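Local atomic coordinates of alpha-glucosidase (Pseudoalteromonas sp. K8, PDB entry 5HQA), a protein that hydrolyses alpha-glucosidic bonds as a family 97 glycoside hydrolase, with a calcium ion at its sugar-binding pocket and a separate magnesium site. Residues A[171-176]-A[181-186]; A[238-243]-A[482-487]; A[548-553]-A[584-589]; A[558-563]-A[567-572]. All coordinates share one frame; numbering follows the deposited sequence.

How the interactions relate
The four contacts run from the N-terminal beta domain to the C-terminal sheet. Interaction 1, a beta hairpin, touches interaction 2 where S183 OG approaches L484 CD1 at 3.4 Å; their centres are about 10 Å apart. Interaction 2 reaches interaction 4, a second hairpin, through a probable hydrogen bond of 2.8 Å between N242 OD1 and A559 N. Interactions 3 and 4, with centres about 14 Å apart, meet along adjoining strands, Y586 N lying 2.8 Å from R572 O. The magnesium site of G565, D566 and D592 adjoins interaction 4: the A563 side chain is about 8 Å from the ion. Towards the calcium site, R482 bonds the backbone of the calcium ligand E455.

Interaction 1: residues A[171-176]-A[181-186]; sequences PFTFKN and HISIHE
F174 lays one ring face against I182 across an antiparallel hairpin, with I182 CB 4.0 Å from the ring centroid and 26° off the normal. The ring gets there because CG lies between the backbone N and the carbonyl carbon (chi1 58°), which swings CZ to 3.6 Å from I182 CG2. I184 CD1 meets the same ring at its edge. Cutting F174 back to an alanine would probably leave I182 without its aromatic cover and open a gap beside I184 CD1.

On the other face, K175 CB sits over the centre of the H181 imidazole, 3.9 Å from its centroid, while H181 ND1 bonds G179 O. P171, after a cis peptide bond, sets CG over one face of the H185 ring, 3.8 Å from its centroid; T170 OG1 and D441 O bond the two ring nitrogens. Between these CH-pi pairs, T173 OG1 and S183 OG share a 2.8 Å hydrogen bond.

Four backbone bonds pair F172 with I184 and F174 with I182. The chemistry thus splits by face: phenylalanines and isoleucines build an apolar layer, whereas the T173 and S183 hydroxyls and both imidazoles find polar partners, F480 O among them for T173 OG1.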
loop_
_atom_site.group_PDB
_atom_site.type_symbol
_atom_site.label_atom_id
_atom_site.label_comp_id
_atom_site.label_asym_id
_atom_site.label_seq_id
_atom_site.Cartn_x
_atom_site.Cartn_y
_atom_site.Cartn_z
ATOM N N PRO A 171 5.815 3.875 5.290
ATOM C CA PRO A 171 7.203 4.128 4.868
ATOM C C PRO A 171 7.587 5.588 5.033
ATOM O O PRO A 171 6.860 6.493 4.598
ATOM C CB PRO A 171 7.201 3.728 3.385
ATOM C CG PRO A 171 6.046 2.788 3.258
ATOM C CD PRO A 171 5.008 3.337 4.181
ATOM N N PHE A 172 8.708 5.812 5.698
ATOM C CA PHE A 172 9.200 7.150 6.004
ATOM C C PHE A 172 10.432 7.372 5.139
ATOM O O PHE A 172 11.473 6.745 5.371
ATOM C CB PHE A 172 9.526 7.269 7.490
ATOM C CG PHE A 172 10.166 8.571 7.869
ATOM C CD1 PHE A 172 9.564 9.779 7.530
ATOM C CD2 PHE A 172 11.350 8.593 8.596
ATOM C CE1 PHE A 172 10.147 10.992 7.901
ATOM C CE2 PHE A 172 11.941 9.802 8.968
ATOM C CZ PHE A 172 11.334 11.001 8.621
ATOM N N THR A 173 10.309 8.253 4.143
ATOM C CA THR A 173 11.306 8.420 3.090
ATOM C C THR A 173 11.979 9.781 3.185
ATOM O O THR A 173 11.314 10.805 3.373
ATOM C CB THR A 173 10.643 8.258 1.720
ATOM O OG1 THR A 173 10.097 6.939 1.631
ATOM C CG2 THR A 173 11.648 8.475 0.588
ATOM N N PHE A 174 13.299 9.798 3.033
ATOM C CA PHE A 174 14.038 11.049 3.072
ATOM C C PHE A 174 15.315 10.885 2.255
ATOM O O PHE A 174 15.663 9.783 1.821
ATOM C CB PHE A 174 14.330 11.463 4.527
ATOM C CG PHE A 174 15.106 10.428 5.309
ATOM C CD1 PHE A 174 14.441 9.405 5.982
ATOM C CD2 PHE A 174 16.491 10.483 5.370
ATOM C CE1 PHE A 174 15.158 8.455 6.702
ATOM C CE2 PHE A 174 17.207 9.538 6.082
ATOM C CZ PHE A 174 16.543 8.530 6.745
ATOM N N LYS A 175 16.007 11.998 2.018
ATOM C CA LYS A 175 17.311 11.946 1.371
ATOM C C LYS A 175 18.297 12.768 2.184
ATOM O O LYS A 175 17.924 13.754 2.824
ATOM C CB LYS A 175 17.271 12.462 -0.078
ATOM C CG LYS A 175 16.945 13.928 -0.206
ATOM C CD LYS A 175 17.119 14.407 -1.648
ATOM C CE LYS A 175 16.781 15.888 -1.761
ATOM N NZ LYS A 175 16.903 16.394 -3.160
ATOM N N ASN A 176 19.559 12.351 2.171
ATOM C CA ASN A 176 20.563 13.159 2.841
ATOM C C ASN A 176 21.204 14.097 1.820
ATOM O O ASN A 176 20.855 14.103 0.634
ATOM C CB ASN A 176 21.570 12.280 3.602
ATOM C CG ASN A 176 22.490 11.463 2.699
ATOM O OD1 ASN A 176 22.660 11.748 1.517
ATOM N ND2 ASN A 176 23.121 10.440 3.287
ATOM N N HIS A 181 19.019 8.284 -0.963
ATOM C CA HIS A 181 17.640 8.150 -0.512
ATOM C C HIS A 181 17.508 6.980 0.444
ATOM O O HIS A 181 18.083 5.912 0.219
ATOM C CB HIS A 181 16.685 7.962 -1.686
ATOM C CG HIS A 181 16.466 9.212 -2.478
ATOM N ND1 HIS A 181 17.496 9.877 -3.111
ATOM C CD2 HIS A 181 15.343 9.930 -2.722
ATOM C CE1 HIS A 181 17.012 10.945 -3.728
ATOM N NE2 HIS A 181 15.708 10.997 -3.511
ATOM N N ILE A 182 16.730 7.183 1.501
ATOM C CA ILE A 182 16.545 6.183 2.544
ATOM C C ILE A 182 15.063 6.125 2.877
ATOM O O ILE A 182 14.380 7.154 2.885
ATOM C CB ILE A 182 17.385 6.520 3.795
ATOM C CG1 ILE A 182 18.871 6.557 3.431
ATOM C CG2 ILE A 182 17.111 5.521 4.925
ATOM C CD1 ILE A 182 19.778 6.980 4.568
ATOM N N SER A 183 14.558 4.923 3.145
ATOM C CA SER A 183 13.172 4.787 3.573
ATOM C C SER A 183 13.090 3.736 4.664
ATOM O O SER A 183 13.617 2.630 4.501
ATOM C CB SER A 183 12.265 4.407 2.402
ATOM O OG SER A 183 10.901 4.499 2.786
ATOM N N ILE A 184 12.416 4.076 5.761
ATOM C CA ILE A 184 12.268 3.195 6.913
ATOM C C ILE A 184 10.843 2.656 6.928
ATOM O O ILE A 184 9.883 3.417 6.755
ATOM C CB ILE A 184 12.598 3.939 8.220
ATOM C CG1 ILE A 184 14.037 4.462 8.159
ATOM C CG2 ILE A 184 12.395 3.026 9.447
ATOM C CD1 ILE A 184 14.371 5.413 9.280
ATOM N N HIS A 185 10.703 1.352 7.149
ATOM C CA HIS A 185 9.387 0.725 7.154
ATOM C C HIS A 185 9.508 -0.557 7.977
ATOM O O HIS A 185 10.447 -0.706 8.769
ATOM C CB HIS A 185 8.917 0.522 5.702
ATOM C CG HIS A 185 7.495 0.070 5.564
ATOM N ND1 HIS A 185 6.443 0.682 6.214
ATOM C CD2 HIS A 185 6.953 -0.931 4.827
ATOM C CE1 HIS A 185 5.316 0.071 5.891
ATOM N NE2 HIS A 185 5.597 -0.910 5.050
ATOM N N GLU A 186 8.556 -1.472 7.822
ATOM C CA GLU A 186 8.649 -2.757 8.495
ATOM C C GLU A 186 7.996 -3.822 7.622
ATOM O O GLU A 186 7.245 -3.517 6.690
ATOM C CB GLU A 186 8.035 -2.706 9.903
ATOM C CG GLU A 186 6.650 -2.131 10.007
ATOM C CD GLU A 186 6.150 -2.108 11.454
ATOM O OE1 GLU A 186 5.337 -1.222 11.787
ATOM O OE2 GLU A 186 6.567 -2.975 12.258
#

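Interaction 2: residues A[238-243]-A[482-487]; sequences VDLVNS and RMLAGP
L484 makes the whole of this contact from its side, pushing its two methyls against L240 and V241 at the end of helix 238-241. The branches have different tasks. CD2 comes closest: it lies 3.8 Å from L240 O and 3.8 Å from V241 CA, so it rests on backbone where the helix ends, and it reaches V241 CG2 at 4.0 Å with the two side chains crossing at about a right angle. CD1 turns to L240 CB, 4.1 Å away. L484 CG stands anti to the carbonyl carbon (chi1 -57°), an orientation that carries the branched end towards the helix although the CB bond points neither at it nor away.

These few van der Waals approaches are the tight part. The joint is small, 118 Å² in all; L240 is buried on its inner side, whereas V241 and L484 remain partly exposed, and V238 and N242 direct their CB bonds away from 482-487. On the far side of its turn R482 is engaged within its own segment, NH1 giving P487 O a 2.8 Å bond close to the guanidinium plane and NH2 reaching G486 O at 2.9 Å, so the arginine clasps the chain where it leaves the helical turn.

Around this small apolar joint, strands 172-175 and 181-187 supply T173 and S183 against L484, Q232 NE2 bonds L240 O, and A559 of strand 554-563 packs on V238 and V241, placing the contact between the two beta hairpins of the N- and C-terminal parts.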
loop_
_atom_site.group_PDB
_atom_site.type_symbol
_atom_site.label_atom_id
_atom_site.label_comp_id
_atom_site.label_asym_id
_atom_site.label_seq_id
_atom_site.Cartn_x
_atom_site.Cartn_y
_atom_site.Cartn_z
ATOM N N VAL A 238 14.486 6.096 -7.516
ATOM C CA VAL A 238 13.888 4.886 -8.083
ATOM C C VAL A 238 14.526 3.613 -7.540
ATOM O O VAL A 238 13.934 2.532 -7.668
ATOM C CB VAL A 238 13.941 4.863 -9.626
ATOM C CG1 VAL A 238 13.064 5.972 -10.203
ATOM C CG2 VAL A 238 15.375 4.965 -10.136
ATOM N N ASP A 239 15.719 3.695 -6.938
ATOM C CA ASP A 239 16.284 2.494 -6.329
ATOM C C ASP A 239 15.456 2.037 -5.137
ATOM O O ASP A 239 15.438 0.844 -4.820
ATOM C CB ASP A 239 17.733 2.727 -5.899
ATOM C CG ASP A 239 18.662 2.963 -7.077
ATOM O OD1 ASP A 239 18.339 2.519 -8.203
ATOM O OD2 ASP A 239 19.721 3.591 -6.873
ATOM N N LEU A 240 14.772 2.966 -4.462
ATOM C CA LEU A 240 13.820 2.565 -3.431
ATOM C C LEU A 240 12.654 1.809 -4.046
ATOM O O LEU A 240 12.204 0.792 -3.507
ATOM C CB LEU A 240 13.292 3.793 -2.683
ATOM C CG LEU A 240 14.288 4.743 -2.020
ATOM C CD1 LEU A 240 13.535 5.876 -1.329
ATOM C CD2 LEU A 240 15.142 3.988 -1.040
ATOM N N VAL A 241 12.144 2.312 -5.168
ATOM C CA VAL A 241 10.957 1.733 -5.784
ATOM C C VAL A 241 11.238 0.314 -6.275
ATOM O O VAL A 241 10.437 -0.604 -6.058
ATOM C CB VAL A 241 10.468 2.648 -6.921
ATOM C CG1 VAL A 241 9.367 1.975 -7.695
ATOM C CG2 VAL A 241 9.999 3.995 -6.358
ATOM N N ASN A 242 12.382 0.105 -6.925
ATOM C CA ASN A 242 12.666 -1.157 -7.608
ATOM C C ASN A 242 13.142 -2.275 -6.677
ATOM O O ASN A 242 13.609 -3.303 -7.163
ATOM C CB ASN A 242 13.691 -0.914 -8.718
ATOM C CG ASN A 242 13.114 -0.089 -9.840
ATOM O OD1 ASN A 242 11.936 -0.237 -10.177
ATOM N ND2 ASN A 242 13.922 0.796 -10.415
ATOM N N SER A 243 13.006 -2.128 -5.372
ATOM C CA SER A 243 13.438 -3.161 -4.442
ATOM C C SER A 243 12.286 -4.112 -4.101
ATOM O O SER A 243 11.124 -3.707 -4.029
ATOM C CB SER A 243 13.980 -2.516 -3.165
ATOM O OG SER A 243 14.262 -3.499 -2.187
ATOM N N ARG A 482 4.052 5.856 0.304
ATOM C CA ARG A 482 3.013 4.837 0.454
ATOM C C ARG A 482 3.225 3.642 -0.477
ATOM O O ARG A 482 3.052 2.488 -0.065
ATOM C CB ARG A 482 1.643 5.475 0.204
ATOM C CG ARG A 482 0.525 4.479 -0.062
ATOM C CD ARG A 482 0.187 3.627 1.168
ATOM N NE ARG A 482 -0.906 2.707 0.847
ATOM C CZ ARG A 482 -0.755 1.575 0.163
ATOM N NH1 ARG A 482 -1.811 0.813 -0.104
ATOM N NH2 ARG A 482 0.454 1.198 -0.247
ATOM N N MET A 483 3.599 3.889 -1.739
ATOM C CA MET A 483 3.684 2.778 -2.684
ATOM C C MET A 483 4.883 1.872 -2.418
ATOM O O MET A 483 4.918 0.751 -2.940
ATOM C CB MET A 483 3.721 3.288 -4.128
ATOM C CG MET A 483 2.462 4.049 -4.553
ATOM S SD MET A 483 0.890 3.238 -4.138
ATOM C CE MET A 483 0.956 1.796 -5.199
ATOM N N LEU A 484 5.861 2.317 -1.620
ATOM C CA LEU A 484 6.922 1.403 -1.203
ATOM C C LEU A 484 6.394 0.279 -0.316
ATOM O O LEU A 484 7.035 -0.775 -0.215
ATOM C CB LEU A 484 8.028 2.166 -0.470
ATOM C CG LEU A 484 8.700 3.324 -1.221
ATOM C CD1 LEU A 484 9.850 3.875 -0.383
ATOM C CD2 LEU A 484 9.197 2.894 -2.601
ATOM N N ALA A 485 5.242 0.476 0.329
ATOM C CA ALA A 485 4.689 -0.556 1.198
ATOM C C ALA A 485 4.030 -1.683 0.416
ATOM O O ALA A 485 4.013 -2.819 0.894
ATOM C CB ALA A 485 3.683 0.057 2.177
ATOM N N GLY A 486 3.493 -1.402 -0.774
ATOM C CA GLY A 486 2.778 -2.396 -1.551
ATOM C C GLY A 486 1.618 -1.786 -2.324
ATOM O O GLY A 486 1.467 -0.558 -2.380
ATOM N N PRO A 487 0.768 -2.631 -2.921
ATOM C CA PRO A 487 -0.280 -2.117 -3.825
ATOM C C PRO A 487 -1.283 -1.208 -3.124
ATOM O O PRO A 487 -1.538 -1.324 -1.923
ATOM C CB PRO A 487 -0.960 -3.391 -4.351
ATOM C CG PRO A 487 -0.547 -4.495 -3.399
ATOM C CD PRO A 487 0.825 -4.105 -2.911
#

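Interaction 3: residues A[548-553]-A[584-589]; sequences QDVPTD and DWYLGA
Y586 stretches from a strand of the C-terminal antiparallel sheet to meet D549, V550 and P551, where the chain leaves helix 541-549 of the TIM-barrel part of the enzyme. The contact is thus a domain junction, formed by one aromatic side chain against the end of a helix and the linker after it.

The tyrosine ring is placed by two torsions: CG lies anti to the carbonyl carbon (chi1 -76°), which sends the ring toward the linker, and chi2 of 77° turns it so that P551 comes down on one face. The proline approaches from the opposite direction, with CD 3.6 Å from the ring centroid and offset toward the rim. V550 meets it differently. Its CG2 lies 3.8 Å from Y586 CD2, and V550 CA comes to within 3.8 Å of CE2, obliquely to the ring. At the far end OH lies 3.2 Å from D549 O.

Next to this cluster, R657 joins the two segments by salt bridges to D549 and D584, while Q545 bonds the other carboxylate oxygen of D549. V550 O accepts a bond from K265 of the barrel strand 264-269, fixing the linker from its other side. With a serine in place of Y586, P551 and V550 would probably face a gap, and the sheet would lose its aromatic hold on the chain after the helix.

The closest carbon-carbon approach is made by P551 CD, 3.4 Å from both CE1 and CZ of Y586.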
loop_
_atom_site.group_PDB
_atom_site.type_symbol
_atom_site.label_atom_id
_atom_site.label_comp_id
_atom_site.label_asym_id
_atom_site.label_seq_id
_atom_site.Cartn_x
_atom_site.Cartn_y
_atom_site.Cartn_z
ATOM N N GLN A 548 -9.490 0.079 -21.087
ATOM C CA GLN A 548 -9.921 -1.240 -21.529
ATOM C C GLN A 548 -8.736 -2.144 -21.823
ATOM O O GLN A 548 -8.811 -3.356 -21.598
ATOM C CB GLN A 548 -10.789 -1.124 -22.773
ATOM C CG GLN A 548 -12.135 -0.479 -22.532
ATOM C CD GLN A 548 -12.898 -0.327 -23.822
ATOM O OE1 GLN A 548 -12.780 0.687 -24.502
ATOM N NE2 GLN A 548 -13.654 -1.352 -24.189
ATOM N N ASP A 549 -7.640 -1.576 -22.336
ATOM C CA ASP A 549 -6.505 -2.395 -22.748
ATOM C C ASP A 549 -5.601 -2.781 -21.581
ATOM O O ASP A 549 -5.009 -3.866 -21.596
ATOM C CB ASP A 549 -5.658 -1.665 -23.795
ATOM C CG ASP A 549 -6.309 -1.611 -25.172
ATOM O OD1 ASP A 549 -7.371 -2.245 -25.398
ATOM O OD2 ASP A 549 -5.721 -0.934 -26.045
ATOM N N VAL A 550 -5.466 -1.922 -20.576
ATOM C CA VAL A 550 -4.324 -2.041 -19.669
ATOM C C VAL A 550 -4.514 -3.227 -18.724
ATOM O O VAL A 550 -5.608 -3.420 -18.174
ATOM C CB VAL A 550 -4.091 -0.722 -18.907
ATOM C CG1 VAL A 550 -5.251 -0.396 -17.937
ATOM C CG2 VAL A 550 -2.732 -0.731 -18.189
ATOM N N PRO A 551 -3.490 -4.056 -18.517
ATOM C CA PRO A 551 -3.577 -5.145 -17.537
ATOM C C PRO A 551 -3.318 -4.619 -16.125
ATOM O O PRO A 551 -3.015 -3.440 -15.917
ATOM C CB PRO A 551 -2.485 -6.114 -17.995
ATOM C CG PRO A 551 -1.481 -5.255 -18.695
ATOM C CD PRO A 551 -2.251 -4.110 -19.310
ATOM N N THR A 552 -3.477 -5.518 -15.140
ATOM C CA THR A 552 -3.219 -5.201 -13.739
ATOM C C THR A 552 -2.247 -6.199 -13.113
ATOM O O THR A 552 -2.076 -6.206 -11.886
ATOM C CB THR A 552 -4.516 -5.176 -12.916
ATOM O OG1 THR A 552 -5.014 -6.512 -12.772
ATOM C CG2 THR A 552 -5.585 -4.318 -13.592
ATOM N N ASP A 553 -1.618 -7.039 -13.920
ATOM C CA ASP A 553 -0.754 -8.101 -13.428
ATOM C C ASP A 553 0.456 -8.151 -14.347
ATOM O O ASP A 553 0.306 -8.171 -15.572
ATOM C CB ASP A 553 -1.510 -9.434 -13.413
ATOM C CG ASP A 553 -0.782 -10.513 -12.636
ATOM O OD1 ASP A 553 -0.964 -11.699 -12.985
ATOM O OD2 ASP A 553 -0.040 -10.181 -11.681
ATOM N N ASP A 584 3.117 -7.541 -24.406
ATOM C CA ASP A 584 3.025 -6.085 -24.429
ATOM C C ASP A 584 3.697 -5.455 -23.213
ATOM O O ASP A 584 3.641 -5.990 -22.099
ATOM C CB ASP A 584 1.568 -5.631 -24.481
ATOM C CG ASP A 584 0.917 -5.906 -25.810
ATOM O OD1 ASP A 584 -0.255 -5.501 -25.973
ATOM O OD2 ASP A 584 1.572 -6.519 -26.688
ATOM N N TRP A 585 4.324 -4.303 -23.440
ATOM C CA TRP A 585 4.814 -3.420 -22.392
ATOM C C TRP A 585 3.883 -2.225 -22.256
ATOM O O TRP A 585 3.181 -1.845 -23.195
ATOM C CB TRP A 585 6.226 -2.917 -22.698
ATOM C CG TRP A 585 7.323 -3.901 -22.447
ATOM C CD1 TRP A 585 7.785 -4.863 -23.304
ATOM C CD2 TRP A 585 8.128 -3.989 -21.270
ATOM N NE1 TRP A 585 8.826 -5.555 -22.723
ATOM C CE2 TRP A 585 9.055 -5.037 -21.474
ATOM C CE3 TRP A 585 8.154 -3.286 -20.056
ATOM C CZ2 TRP A 585 9.992 -5.401 -20.510
ATOM C CZ3 TRP A 585 9.085 -3.654 -19.095
ATOM C CH2 TRP A 585 9.991 -4.703 -19.333
ATOM N N TYR A 586 3.898 -1.624 -21.071
ATOM C CA TYR A 586 3.114 -0.433 -20.790
ATOM C C TYR A 586 3.990 0.580 -20.072
ATOM O O TYR A 586 4.910 0.209 -19.345
ATOM C CB TYR A 586 1.893 -0.765 -19.934
ATOM C CG TYR A 586 0.802 -1.439 -20.727
ATOM C CD1 TYR A 586 0.891 -2.787 -21.069
ATOM C CD2 TYR A 586 -0.307 -0.718 -21.152
ATOM C CE1 TYR A 586 -0.105 -3.399 -21.819
ATOM C CE2 TYR A 586 -1.307 -1.319 -21.889
ATOM C CZ TYR A 586 -1.201 -2.654 -22.220
ATOM O OH TYR A 586 -2.202 -3.241 -22.950
ATOM N N LEU A 587 3.706 1.861 -20.281
ATOM C CA LEU A 587 4.432 2.910 -19.586
ATOM C C LEU A 587 3.444 3.917 -19.014
ATOM O O LEU A 587 2.435 4.243 -19.649
ATOM C CB LEU A 587 5.434 3.612 -20.526
ATOM C CG LEU A 587 6.252 4.772 -19.947
ATOM C CD1 LEU A 587 7.628 4.827 -20.592
ATOM C CD2 LEU A 587 5.526 6.110 -20.119
ATOM N N GLY A 588 3.736 4.408 -17.817
ATOM C CA GLY A 588 2.987 5.524 -17.279
ATOM C C GLY A 588 3.947 6.527 -16.674
ATOM O O GLY A 588 4.941 6.144 -16.045
ATOM N N ALA A 589 3.683 7.816 -16.877
ATOM C CA ALA A 589 4.487 8.870 -16.273
ATOM C C ALA A 589 3.554 9.957 -15.756
ATOM O O ALA A 589 2.540 10.254 -16.390
ATOM C CB ALA A 589 5.487 9.459 -17.278
#

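Interaction 4: residues A[558-563]-A[567-572]; sequences IALDGA and FIVFAR
F567 has CG between its backbone N and carbonyl carbon (chi1 74°), and that torsion folds the ring back over G562 of the facing strand, CA 3.6 Å from the ring centroid and 18° off the normal. D561 takes the other course: with CG anti to the backbone N (chi1 -166°), its carboxylate arrives at the ring's edge, OD1 3.6 Å from F567 CZ, the two planes nearly perpendicular. Its OD2 accepts a 2.7 Å bond from G562 N, met from above the carboxylate plane. No side chain would fit at G562, where a CB would run into F567 O.

A beta bulge at L560 breaks the register. L560 N bonds V569 O at 2.8 Å and V569 N returns to D561 O at 3.0 Å, while the buried D561 N is left without a partner. On one face of the hairpin, L560 CD1 packs on A571 CB at 3.8 Å. On the other, A559 CB lies over the F570 ring, 4.2 Å from its centroid, and R572 NH2 sits above the opposite face of that ring.

The hairpin's turn carries the magnesium ligands G565 and D566. Strand 585-591 continues the sheet beyond 567-572 through backbone bonds to I568, F570 and R572; strand 596-601 packs on F567 and V569, and helix 237-241 presses V241 against A559 and F570.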
loop_
_atom_site.group_PDB
_atom_site.type_symbol
_atom_site.label_atom_id
_atom_site.label_comp_id
_atom_site.label_asym_id
_atom_site.label_seq_id
_atom_site.Cartn_x
_atom_site.Cartn_y
_atom_site.Cartn_z
ATOM N N ILE A 558 9.617 -1.748 -13.809
ATOM C CA ILE A 558 10.836 -0.949 -13.659
ATOM C C ILE A 558 10.443 0.512 -13.524
ATOM O O ILE A 558 9.879 1.089 -14.462
ATOM C CB ILE A 558 11.800 -1.080 -14.855
ATOM C CG1 ILE A 558 11.950 -2.534 -15.298
ATOM C CG2 ILE A 558 13.154 -0.463 -14.493
ATOM C CD1 ILE A 558 12.513 -2.691 -16.698
ATOM N N ALA A 559 10.773 1.126 -12.391
ATOM C CA ALA A 559 10.720 2.582 -12.300
ATOM C C ALA A 559 11.944 3.124 -13.030
ATOM O O ALA A 559 13.079 2.923 -12.583
ATOM C CB ALA A 559 10.677 3.042 -10.844
ATOM N N LEU A 560 11.714 3.777 -14.175
ATOM C CA LEU A 560 12.811 4.192 -15.048
ATOM C C LEU A 560 13.486 5.466 -14.568
ATOM O O LEU A 560 14.694 5.633 -14.763
ATOM C CB LEU A 560 12.298 4.411 -16.467
ATOM C CG LEU A 560 11.718 3.190 -17.173
ATOM C CD1 LEU A 560 11.121 3.593 -18.508
ATOM C CD2 LEU A 560 12.806 2.161 -17.364
ATOM N N ASP A 561 12.730 6.377 -13.972
ATOM C CA ASP A 561 13.249 7.682 -13.593
ATOM C C ASP A 561 12.237 8.313 -12.648
ATOM O O ASP A 561 11.083 7.880 -12.582
ATOM C CB ASP A 561 13.483 8.556 -14.830
ATOM C CG ASP A 561 14.319 9.783 -14.534
ATOM O OD1 ASP A 561 14.419 10.637 -15.442
ATOM O OD2 ASP A 561 14.870 9.901 -13.408
ATOM N N GLY A 562 12.677 9.319 -11.907
ATOM C CA GLY A 562 11.764 9.990 -11.004
ATOM C C GLY A 562 12.504 10.738 -9.925
ATOM O O GLY A 562 13.717 10.606 -9.746
ATOM N N ALA A 563 11.735 11.540 -9.193
ATOM C CA ALA A 563 12.237 12.293 -8.051
ATOM C C ALA A 563 11.066 12.504 -7.108
ATOM O O ALA A 563 9.959 12.816 -7.558
ATOM C CB ALA A 563 12.842 13.640 -8.479
ATOM N N PHE A 567 8.212 13.710 -10.003
ATOM C CA PHE A 567 7.718 12.902 -11.120
ATOM C C PHE A 567 8.140 11.455 -10.938
ATOM O O PHE A 567 9.025 11.144 -10.138
ATOM C CB PHE A 567 8.227 13.421 -12.476
ATOM C CG PHE A 567 9.684 13.127 -12.747
ATOM C CD1 PHE A 567 10.689 13.894 -12.156
ATOM C CD2 PHE A 567 10.051 12.103 -13.623
ATOM C CE1 PHE A 567 12.041 13.637 -12.420
ATOM C CE2 PHE A 567 11.393 11.839 -13.894
ATOM C CZ PHE A 567 12.392 12.605 -13.290
ATOM N N ILE A 568 7.503 10.573 -11.711
ATOM C CA ILE A 568 7.914 9.173 -11.783
ATOM C C ILE A 568 7.512 8.624 -13.148
ATOM O O ILE A 568 6.487 9.018 -13.716
ATOM C CB ILE A 568 7.318 8.315 -10.634
ATOM C CG1 ILE A 568 7.770 6.853 -10.782
ATOM C CG2 ILE A 568 5.805 8.419 -10.614
ATOM C CD1 ILE A 568 8.181 6.180 -9.532
ATOM N N VAL A 569 8.344 7.721 -13.678
ATOM C CA VAL A 569 8.097 7.010 -14.930
ATOM C C VAL A 569 8.227 5.519 -14.657
ATOM O O VAL A 569 9.281 5.061 -14.196
ATOM C CB VAL A 569 9.079 7.426 -16.037
ATOM C CG1 VAL A 569 8.718 6.722 -17.351
ATOM C CG2 VAL A 569 9.085 8.938 -16.208
ATOM N N PHE A 570 7.172 4.757 -14.960
ATOM C CA PHE A 570 7.157 3.306 -14.803
ATOM C C PHE A 570 7.017 2.650 -16.163
ATOM O O PHE A 570 6.247 3.119 -17.003
ATOM C CB PHE A 570 5.983 2.848 -13.935
ATOM C CG PHE A 570 6.363 2.380 -12.559
ATOM C CD1 PHE A 570 6.925 1.127 -12.371
ATOM C CD2 PHE A 570 6.099 3.170 -11.450
ATOM C CE1 PHE A 570 7.255 0.676 -11.089
ATOM C CE2 PHE A 570 6.418 2.727 -10.172
ATOM C CZ PHE A 570 6.989 1.478 -9.997
ATOM N N ALA A 571 7.764 1.567 -16.380
ATOM C CA ALA A 571 7.522 0.641 -17.479
ATOM C C ALA A 571 7.247 -0.739 -16.889
ATOM O O ALA A 571 7.960 -1.182 -15.979
ATOM C CB ALA A 571 8.714 0.594 -18.438
ATOM N N ARG A 572 6.202 -1.411 -17.383
ATOM C CA ARG A 572 5.846 -2.733 -16.878
ATOM C C ARG A 572 5.466 -3.647 -18.036
ATOM O O ARG A 572 4.827 -3.212 -18.999
ATOM C CB ARG A 572 4.682 -2.672 -15.872
ATOM C CG ARG A 572 4.849 -1.668 -14.745
ATOM C CD ARG A 572 3.677 -1.767 -13.785
ATOM N NE ARG A 572 3.571 -0.627 -12.872
ATOM C CZ ARG A 572 3.934 -0.644 -11.591
ATOM N NH1 ARG A 572 4.456 -1.745 -11.054
ATOM N NH2 ARG A 572 3.769 0.444 -10.838
#